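Local atomic coordinates of restriction endonuclease EcoP15I, restriction subunit (PDB entry 4ZCF), a protein that cuts double-stranded DNA 25-27 base pairs downstream of one of two inversely oriented recognition sites, acting together with the Mod subunit. Residues G122-N125 against F126-D130; V114-L117 against S118-A121; D271-D275 against D276-G280. One frame throughout, in Å; residues are numbered along the deposited sequence.

Contact 1. Residues G122-N125 against F126-D130. With AMP (adenosine monophosphate), chain H.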
# COMPACT_ATOMS: atom_id res chain seq x y z
N GLY C 122 -1.81 13.20 19.04
CA GLY C 122 -0.82 14.03 19.72
C GLY C 122 0.45 13.29 20.09
O GLY C 122 1.54 13.85 19.97
N THR C 123 0.32 12.03 20.55
CA THR C 123 1.47 11.16 20.91
C THR C 123 2.30 10.84 19.66
O THR C 123 3.52 10.97 19.69
CB THR C 123 0.98 9.90 21.68
OG1 THR C 123 0.29 10.31 22.87
CG2 THR C 123 2.11 8.96 22.06
N VAL C 124 1.62 10.45 18.56
CA VAL C 124 2.26 10.12 17.29
C VAL C 124 2.97 11.34 16.67
O VAL C 124 4.13 11.23 16.30
CB VAL C 124 1.26 9.39 16.34
CG1 VAL C 124 1.80 9.25 14.93
CG2 VAL C 124 0.89 8.02 16.92
N ASN C 125 2.30 12.50 16.63
CA ASN C 125 2.84 13.76 16.13
C ASN C 125 4.19 14.05 16.79
O ASN C 125 5.19 14.23 16.09
CB ASN C 125 1.84 14.89 16.41
CG ASN C 125 2.04 16.15 15.61
OD1 ASN C 125 1.38 16.37 14.59
ND2 ASN C 125 2.93 17.02 16.07
N PHE C 126 4.22 14.02 18.13
CA PHE C 126 5.41 14.24 18.94
C PHE C 126 6.52 13.23 18.63
O PHE C 126 7.65 13.64 18.43
CB PHE C 126 5.02 14.19 20.43
CG PHE C 126 6.08 14.66 21.41
CD1 PHE C 126 6.88 15.77 21.13
CD2 PHE C 126 6.23 14.04 22.65
CE1 PHE C 126 7.84 16.21 22.04
CE2 PHE C 126 7.17 14.50 23.57
CZ PHE C 126 7.98 15.57 23.25
N LEU C 127 6.17 11.94 18.55
CA LEU C 127 7.07 10.82 18.25
C LEU C 127 7.73 10.92 16.89
O LEU C 127 8.89 10.53 16.76
CB LEU C 127 6.35 9.48 18.35
CG LEU C 127 6.18 8.91 19.76
CD1 LEU C 127 5.07 7.89 19.80
CD2 LEU C 127 7.48 8.30 20.27
N LYS C 128 7.01 11.45 15.89
CA LYS C 128 7.49 11.61 14.51
C LYS C 128 8.21 12.94 14.23
O LYS C 128 8.84 13.08 13.19
CB LYS C 128 6.32 11.41 13.53
CG LYS C 128 5.83 9.97 13.46
CD LYS C 128 4.84 9.75 12.32
CE LYS C 128 4.48 8.30 12.17
NZ LYS C 128 3.11 8.13 11.61
N SER C 129 8.09 13.93 15.13
CA SER C 129 8.67 15.25 14.95
C SER C 129 10.17 15.23 14.88
O SER C 129 10.80 14.50 15.65
CB SER C 129 8.19 16.23 16.02
OG SER C 129 8.70 15.88 17.29
N ASP C 130 10.74 16.05 13.98
CA ASP C 130 12.17 16.19 13.76
C ASP C 130 12.91 16.67 15.01
O ASP C 130 13.99 16.15 15.30
CB ASP C 130 12.42 17.14 12.59
P AMP H . -0.59 13.20 26.31
O1P AMP H . -1.98 12.89 26.70
O2P AMP H . 0.14 13.21 27.60
O3P AMP H . -0.10 11.96 25.64
O5' AMP H . -0.44 14.50 25.39
C5' AMP H . 0.39 15.57 25.80
C4' AMP H . 1.05 16.23 24.63
O4' AMP H . 1.91 17.31 25.08
C3' AMP H . 1.94 15.28 23.91
O3' AMP H . 1.20 14.66 22.86
C2' AMP H . 3.09 16.07 23.44
O2' AMP H . 2.86 16.55 22.11
C1' AMP H . 3.17 17.25 24.35
N9 AMP H . 4.29 17.23 25.21
C8 AMP H . 4.44 16.36 26.19
N7 AMP H . 5.58 16.62 26.87
C5 AMP H . 6.15 17.83 26.25
C6 AMP H . 7.28 18.67 26.42
N6 AMP H . 8.24 18.41 27.43
N1 AMP H . 7.44 19.73 25.58
C2 AMP H . 6.57 20.00 24.61
N3 AMP H . 5.49 19.25 24.40
C4 AMP H . 5.22 18.17 25.16
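F126, L127 and K128 give their backbone N-H groups to the carbonyls of G122, T123 and V124, so G122 to K128 run on as the last turns of one alpha-helix; L127 N to T123 O measures 3.0 Å and K128 N to V124 O 2.9 Å. The regular pattern fades at S129, the first residue past the helix, whose N reaches N125 O only weakly while its OG turns back to F126 O at 2.7 Å. Two side-chain pairs run side by side along the helix. T123 CG2 meets L127 CD1 at 3.9 Å, and V124 CG1 lies against the end of the extended K128 chain, 3.7 Å from NZ. T123 OG1, the other branch on CB, hydrogen-bonds to I119 O one turn back and lies 3.2 Å from O3P of AMP. F126 has CG anti to the backbone N (chi1 -169°), which swings the ring off the helix and against the nucleoside; C2' of the ribose sits over one face, and C4 of the adenine is 4.2 Å above the ring plane, offset toward the rim. With an alanine here the ring that lies against ribose and adenine is gone, and the nucleoside would probably be less firmly held in its cleft. G122 adds a weak bond, its O accepting from O3' of AMP at 3.0 Å. G122 and F126, one helical turn apart, thus present a backbone carbonyl and a ring to one ligand, forming part of the AMP cleft of the helicase-like domain.

Contact 2. Residues V114-L117 against S118-A121. With AMP (adenosine monophosphate), chain H; nucleotides of chain E.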
# COMPACT_ATOMS: atom_id res chain seq x y z
N VAL C 114 -2.87 4.13 24.60
CA VAL C 114 -3.54 5.42 24.76
C VAL C 114 -5.06 5.24 24.83
O VAL C 114 -5.55 4.23 24.32
CB VAL C 114 -3.06 6.52 23.75
CG1 VAL C 114 -1.57 6.84 23.93
CG2 VAL C 114 -3.37 6.16 22.30
N PRO C 115 -5.84 6.08 25.53
CA PRO C 115 -7.28 5.79 25.64
C PRO C 115 -8.20 6.46 24.61
O PRO C 115 -9.39 6.12 24.53
CB PRO C 115 -7.60 6.32 27.04
CG PRO C 115 -6.66 7.49 27.22
CD PRO C 115 -5.48 7.29 26.31
N THR C 116 -7.64 7.43 23.84
CA THR C 116 -8.34 8.37 22.97
C THR C 116 -7.62 8.65 21.64
O THR C 116 -6.40 8.53 21.57
CB THR C 116 -8.64 9.61 23.86
OG1 THR C 116 -10.01 9.63 24.28
CG2 THR C 116 -8.17 10.91 23.30
N LEU C 117 -8.39 9.00 20.58
CA LEU C 117 -7.83 9.32 19.26
C LEU C 117 -7.01 10.60 19.26
O LEU C 117 -6.01 10.68 18.54
CB LEU C 117 -8.90 9.40 18.18
CG LEU C 117 -9.57 8.10 17.76
CD1 LEU C 117 -10.71 8.38 16.81
CD2 LEU C 117 -8.56 7.08 17.19
N SER C 118 -7.42 11.61 20.07
CA SER C 118 -6.72 12.89 20.21
C SER C 118 -5.35 12.71 20.88
O SER C 118 -4.36 13.34 20.48
CB SER C 118 -7.56 13.88 21.01
OG SER C 118 -8.90 13.94 20.57
N ILE C 119 -5.28 11.86 21.91
CA ILE C 119 -4.03 11.52 22.58
C ILE C 119 -3.19 10.67 21.60
O ILE C 119 -1.99 10.89 21.50
CB ILE C 119 -4.27 10.82 23.97
CG1 ILE C 119 -5.02 11.75 24.95
CG2 ILE C 119 -2.95 10.33 24.58
CD1 ILE C 119 -5.54 11.03 26.29
N LYS C 120 -3.84 9.77 20.82
CA LYS C 120 -3.14 8.97 19.80
C LYS C 120 -2.52 9.88 18.74
O LYS C 120 -1.36 9.71 18.43
CB LYS C 120 -4.07 7.94 19.13
CG LYS C 120 -3.32 6.83 18.38
CD LYS C 120 -4.24 5.70 17.96
CE LYS C 120 -4.74 5.83 16.54
NZ LYS C 120 -5.58 4.66 16.16
N ALA C 121 -3.27 10.87 18.25
CA ALA C 121 -2.79 11.84 17.25
C ALA C 121 -1.67 12.74 17.79
O ALA C 121 -0.68 12.96 17.09
CB ALA C 121 -3.95 12.67 16.72
P AMP H . -0.59 13.20 26.31
O1P AMP H . -1.98 12.89 26.70
O2P AMP H . 0.14 13.21 27.60
O3P AMP H . -0.10 11.96 25.64
O5' AMP H . -0.44 14.50 25.39
C5' AMP H . 0.39 15.57 25.80
C4' AMP H . 1.05 16.23 24.63
O4' AMP H . 1.91 17.31 25.08
C3' AMP H . 1.94 15.28 23.91
O3' AMP H . 1.20 14.66 22.86
C2' AMP H . 3.09 16.07 23.44
O2' AMP H . 2.86 16.55 22.11
C1' AMP H . 3.17 17.25 24.35
N9 AMP H . 4.29 17.23 25.21
C8 AMP H . 4.44 16.36 26.19
N7 AMP H . 5.58 16.62 26.87
C5 AMP H . 6.15 17.83 26.25
C6 AMP H . 7.28 18.67 26.42
N6 AMP H . 8.24 18.41 27.43
N1 AMP H . 7.44 19.73 25.58
C2 AMP H . 6.57 20.00 24.61
N3 AMP H . 5.49 19.25 24.40
C4 AMP H . 5.22 18.17 25.16
P DA E 5 -12.50 9.27 20.43
OP1 DA E 5 -11.33 9.64 21.27
OP2 DA E 5 -12.75 10.07 19.20
O5' DA E 5 -12.34 7.72 20.10
C5' DA E 5 -13.39 7.09 19.41
C4' DA E 5 -13.21 5.59 19.29
O4' DA E 5 -14.47 4.99 19.70
C3' DA E 5 -12.94 5.13 17.85
O3' DA E 5 -11.84 4.19 17.79
C2' DA E 5 -14.27 4.55 17.37
C1' DA E 5 -15.12 4.35 18.62
N9 DA E 5 -16.53 4.77 18.52
C8 DA E 5 -17.03 6.03 18.26
N7 DA E 5 -18.34 6.06 18.17
C5 DA E 5 -18.73 4.74 18.39
C6 DA E 5 -19.99 4.07 18.41
N6 DA E 5 -21.16 4.70 18.28
N1 DA E 5 -20.01 2.74 18.70
C2 DA E 5 -18.86 2.07 18.84
N3 DA E 5 -17.64 2.60 18.84
C4 DA E 5 -17.63 3.93 18.61
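Apolar packing joins the loop V114-P115 to I119 on the first turns of the helix. V114 CG1 slides past I119 CG2 at 3.8 Å, while P115 crosses I119 at about a right angle, its CD 3.7 Å from CD1. The two branches of I119 divide the work: CG2, anti to the backbone N, lies by the AMP phosphate, 3.5 Å from O3P, and the CG1 branch continues in extended form (chi2 169°) to the proline ring. T116 contributes its methyl, CG2, which packs on I119 CG1. Two backbone bonds start the helix, K120 N to T116 O at 2.9 Å and A121 N to L117 O at 2.8 Å. T116 holds the N-cap position but uses no side-chain bond to cap it. Placed between a core strand and the helix behind it, the Pro-Thr sequence is consistent with motif Ia of superfamily 2 helicases, which contacts the DNA backbone. Here the polar contacts to DNA converge on OP1 of nucleotide DA5 of chain E: L117 N donates at 3.1 Å in a fairly straight bond (163°), and T116 OG1 adds a weak one at 3.3 Å. The start of the helix would be expected to favour this anion electrostatically. L117 CD1 also lies alongside the phosphate, whereas CD2 runs beside the end of K120, whose chain bends at chi3 to carry NZ to V149 O and N187 OD1.

Contact 3. Residues D271-D275 against D276-G280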
# COMPACT_ATOMS: atom_id res chain seq x y z
N ASP C 271 2.80 21.10 43.55
CA ASP C 271 4.20 21.27 43.15
C ASP C 271 4.35 22.02 41.80
O ASP C 271 5.19 22.91 41.70
CB ASP C 271 4.92 19.92 43.08
CG ASP C 271 4.77 19.02 44.29
OD1 ASP C 271 4.80 19.54 45.43
OD2 ASP C 271 4.67 17.79 44.10
N ALA C 272 3.50 21.67 40.80
CA ALA C 272 3.49 22.26 39.46
C ALA C 272 3.26 23.78 39.51
O ALA C 272 4.13 24.53 39.04
CB ALA C 272 2.43 21.59 38.58
N PHE C 273 2.14 24.22 40.13
CA PHE C 273 1.76 25.62 40.33
C PHE C 273 2.72 26.37 41.27
O PHE C 273 3.07 27.51 40.98
CB PHE C 273 0.32 25.72 40.86
CG PHE C 273 -0.80 25.59 39.84
CD1 PHE C 273 -0.99 26.55 38.86
CD2 PHE C 273 -1.71 24.54 39.91
CE1 PHE C 273 -2.03 26.44 37.93
CE2 PHE C 273 -2.74 24.41 38.97
CZ PHE C 273 -2.90 25.37 37.99
N ASN C 274 3.17 25.72 42.38
CA ASN C 274 4.08 26.29 43.39
C ASN C 274 5.49 26.58 42.89
O ASN C 274 6.00 27.67 43.13
CB ASN C 274 4.13 25.43 44.65
CG ASN C 274 3.01 25.67 45.63
OD1 ASN C 274 1.88 26.01 45.26
ND2 ASN C 274 3.31 25.51 46.90
N ASP C 275 6.11 25.59 42.22
CA ASP C 275 7.45 25.71 41.64
C ASP C 275 7.43 26.41 40.27
O ASP C 275 8.43 26.40 39.56
CB ASP C 275 8.16 24.36 41.60
CG ASP C 275 8.75 23.99 42.94
OD1 ASP C 275 8.01 24.07 43.96
OD2 ASP C 275 9.95 23.63 42.98
N ASP C 276 6.28 27.06 39.95
CA ASP C 276 6.01 27.85 38.74
C ASP C 276 6.40 27.15 37.42
O ASP C 276 6.87 27.80 36.48
CB ASP C 276 6.61 29.26 38.87
CG ASP C 276 6.37 29.91 40.21
OD1 ASP C 276 5.19 30.14 40.56
OD2 ASP C 276 7.37 30.15 40.94
N LEU C 277 6.18 25.82 37.36
CA LEU C 277 6.47 24.97 36.20
C LEU C 277 5.34 25.12 35.19
O LEU C 277 5.43 24.62 34.06
CB LEU C 277 6.58 23.49 36.63
CG LEU C 277 7.67 23.14 37.65
CD1 LEU C 277 7.44 21.76 38.24
CD2 LEU C 277 9.05 23.23 37.04
N VAL C 278 4.27 25.82 35.60
CA VAL C 278 3.04 26.02 34.85
C VAL C 278 2.49 27.45 35.04
O VAL C 278 2.85 28.12 36.01
CB VAL C 278 2.09 24.88 35.33
CG1 VAL C 278 0.83 25.38 36.02
CG2 VAL C 278 1.78 23.88 34.22
N LYS C 279 1.67 27.95 34.10
CA LYS C 279 1.07 29.30 34.18
C LYS C 279 0.04 29.38 35.32
O LYS C 279 -0.64 28.39 35.61
CB LYS C 279 0.34 29.66 32.87
CG LYS C 279 1.21 29.88 31.65
CD LYS C 279 0.37 30.57 30.59
CE LYS C 279 0.92 30.41 29.20
NZ LYS C 279 0.13 29.44 28.39
N GLY C 280 -0.08 30.55 35.93
CA GLY C 280 -1.08 30.81 36.97
C GLY C 280 -2.43 31.06 36.33
O GLY C 280 -2.50 31.25 35.11
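A272 and L277 are joined by a backbone bond, L277 N to A272 O at 2.9 Å, with the donor nearly along the C=O axis. A second, weaker bond runs inside it from D276 N to F273 O at 3.4 Å. Packing is close on the side of the turn that carries F273 and V278. The phenylalanine ring crosses the valine obliquely: V278 CG1 stands over one face, 3.6 Å from CD1, and the carbonyl oxygen of K279 comes in at the ring edge, near its plane, 3.3 Å from CE1. F273 and V278 both touch L536, which adds a loop to the cluster. The backbone of L277 sets CB 3.6 Å from A272 O, and with CG beside its own backbone N (chi1 -60°) CD1 comes to 4.2 Å from A272 CA. The opposite character appears at D275 and D276, both exposed. The carboxylate of D276 folds back toward the last carbonyls of the helix, OD1 3.4 Å from F273 O, two acceptors without a bond. D275 OD1 is 6.8 Å from D276 OD2, so any mutual repulsion is probably modest. Beyond the turn K279 is buried again, its NZ bonded to carbonyls that include those of P511 and R537. D276 takes left-handed helical angles (phi 48°, psi 38°), which turns the chain out of the helix after D275. The nested bonds, the inner one weak, and the left-handed D276 make a Schellman motif, accompanied by the leucine packing back toward A272; it closes helix 269-274 where the chain leaves for strand 280-285 of the second RecA-like sheet.

From the N terminus, contact 2 comes first, closing the turn between strand 109-113 and helix 117-128; contact 1 continues on the same helix to its C-terminal end. The two meet where T123 OG1 packs on V114 CG1 at 4.1 Å, and both touch AMP, while contact 2 alone also meets the bound DNA. Contact 3 follows much later, its centre about 25 Å from that of contact 1, with no touch to either. It closes the end of helix 269-274, past strand 263-267 of the first parallel sheet, and delivers the chain to the second. All three are local and in series: none nests or crosses.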